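Local coordinates for protein 3-oxosteroid 1-dehydrogenase (Sterolibacterium denitrificans, PDB 7P18) that probably catalyses the FAD-dependent 1,2-dehydrogenation of 3-oxosteroids, turning them into 3-oxo-Delta(1)-steroids and passing the electrons to an acceptor, at residues A[187-191]-A[202-206]. Sequence-based numbering, arbitrary orientation.
Sequences LGRYY and HDRKR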
# COMPACT_ATOMS: atom_id res chain seq x y z
N LEU A 187 19.97 -13.15 7.96
CA LEU A 187 20.55 -12.73 9.26
C LEU A 187 22.07 -12.84 9.20
O LEU A 187 22.76 -11.92 9.67
CB LEU A 187 19.92 -13.56 10.38
CG LEU A 187 18.49 -13.12 10.69
CD1 LEU A 187 17.74 -14.20 11.43
CD2 LEU A 187 18.50 -11.82 11.48
N GLY A 188 22.57 -13.87 8.53
CA GLY A 188 23.99 -14.01 8.18
C GLY A 188 24.56 -12.74 7.59
O GLY A 188 25.48 -12.17 8.21
N ARG A 189 24.03 -12.31 6.44
CA ARG A 189 24.51 -11.11 5.68
C ARG A 189 24.59 -9.91 6.65
O ARG A 189 25.58 -9.17 6.58
CB ARG A 189 23.54 -10.80 4.53
CG ARG A 189 24.01 -9.72 3.56
CD ARG A 189 22.87 -9.21 2.69
NE ARG A 189 21.85 -8.55 3.51
CZ ARG A 189 20.58 -8.93 3.60
NH1 ARG A 189 20.13 -9.95 2.89
NH2 ARG A 189 19.76 -8.27 4.40
N TYR A 190 23.55 -9.75 7.48
CA TYR A 190 23.32 -8.61 8.41
C TYR A 190 24.46 -8.53 9.45
O TYR A 190 25.11 -7.46 9.59
CB TYR A 190 21.95 -8.77 9.08
CG TYR A 190 21.62 -7.76 10.15
CD1 TYR A 190 22.09 -7.90 11.45
CD2 TYR A 190 20.84 -6.64 9.86
CE1 TYR A 190 21.81 -6.96 12.42
CE2 TYR A 190 20.54 -5.70 10.83
CZ TYR A 190 21.04 -5.85 12.11
OH TYR A 190 20.75 -4.93 13.07
N TYR A 191 24.72 -9.64 10.14
CA TYR A 191 25.73 -9.70 11.24
C TYR A 191 27.13 -9.59 10.65
O TYR A 191 27.97 -8.93 11.28
CB TYR A 191 25.46 -10.91 12.12
CG TYR A 191 24.27 -10.71 13.02
CD1 TYR A 191 24.30 -9.76 14.03
CD2 TYR A 191 23.12 -11.47 12.89
CE1 TYR A 191 23.21 -9.55 14.87
CE2 TYR A 191 22.02 -11.27 13.72
CZ TYR A 191 22.07 -10.31 14.72
OH TYR A 191 21.01 -10.12 15.56
N HIS A 202 20.49 -0.39 11.82
CA HIS A 202 19.64 -0.58 10.60
C HIS A 202 20.41 -1.43 9.58
O HIS A 202 21.61 -1.16 9.36
CB HIS A 202 19.30 0.77 9.95
CG HIS A 202 18.44 1.65 10.78
ND1 HIS A 202 17.27 1.20 11.37
CD2 HIS A 202 18.55 2.96 11.09
CE1 HIS A 202 16.70 2.19 12.02
NE2 HIS A 202 17.48 3.29 11.87
N ASP A 203 19.73 -2.38 8.94
CA ASP A 203 20.31 -3.11 7.79
C ASP A 203 20.64 -2.06 6.74
O ASP A 203 19.78 -1.19 6.43
CB ASP A 203 19.36 -4.20 7.28
CG ASP A 203 19.98 -5.17 6.31
OD1 ASP A 203 21.08 -4.89 5.78
OD2 ASP A 203 19.29 -6.17 6.02
N ARG A 204 21.87 -2.09 6.26
CA ARG A 204 22.39 -1.28 5.14
C ARG A 204 21.60 -1.59 3.85
O ARG A 204 21.46 -0.70 2.98
CB ARG A 204 23.86 -1.64 4.94
CG ARG A 204 24.52 -0.91 3.79
CD ARG A 204 26.02 -0.98 3.91
NE ARG A 204 26.50 -2.32 3.64
CZ ARG A 204 26.91 -2.75 2.46
NH1 ARG A 204 26.90 -1.95 1.41
NH2 ARG A 204 27.33 -3.99 2.34
N LYS A 205 21.25 -2.86 3.69
CA LYS A 205 20.39 -3.34 2.58
C LYS A 205 18.95 -3.02 2.95
O LYS A 205 18.49 -3.40 4.07
CB LYS A 205 20.56 -4.84 2.33
CG LYS A 205 21.96 -5.28 1.94
CD LYS A 205 22.45 -4.62 0.71
CE LYS A 205 23.84 -5.07 0.34
NZ LYS A 205 24.10 -4.79 -1.09
N ARG A 206 18.25 -2.36 2.04
CA ARG A 206 16.81 -2.05 2.19
C ARG A 206 16.02 -2.90 1.19
O ARG A 206 16.49 -3.16 0.08
CB ARG A 206 16.62 -0.54 2.01
CG ARG A 206 17.57 0.37 2.78
CD ARG A 206 17.67 0.06 4.26
NE ARG A 206 16.40 0.07 4.95
CZ ARG A 206 16.14 -0.53 6.12
NH1 ARG A 206 17.07 -1.23 6.76
NH2 ARG A 206 14.93 -0.45 6.64
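Y190 and D203 mark the closest backbone approach, their CA atoms 6.3 Å apart, where the C-terminal turn of helix 179-191 faces the chain leading into the short strand 205-206. That entry is an Asx turn: OD1 of D203 accepts a hydrogen bond from the backbone N of K205 at 2.9 Å, with the N-H arriving from well above the carboxylate plane. The strand then pairs antiparallel with strand 131-138, so the contact ties the helix end to a small antiparallel sheet, away from the flavin and the steroid.

Between the two segments the main tie is a salt bridge. R189 runs out extended, with CG anti to its backbone N (chi1 -172°), and bends at chi3, which carries the guanidinium over to D203. Its NH2 meets the syn lone pair of D203 OD2 at 2.7 Å; the two flat groups lie nearly coplanar, though the N-H is bent to 135°. Both atoms have a further partner in S163, whose carbonyl O takes a bond from NH2 and whose backbone N gives one to OD2, so strand 162-163 is stitched into the same junction. With OD1 engaged in the turn, the carboxylate is held at both oxygens, and this probably favours its charged form.

Next to the ion pair, Y190 offers the edge of its ring to the CB of D203, CD2 lying 3.8 Å from that carbon, while its hydroxyl is hydrogen-bonded to the carbonyl O of R201. K205 contributes only aliphatic carbon: a bend at chi2 (-59°) leads the end of its chain away, leaving CB and CG beside the guanidinium. K205 NZ stays 6.4 Å from R189 NE. By contrast, K205 CG packs 3.6 Å from R189 NE.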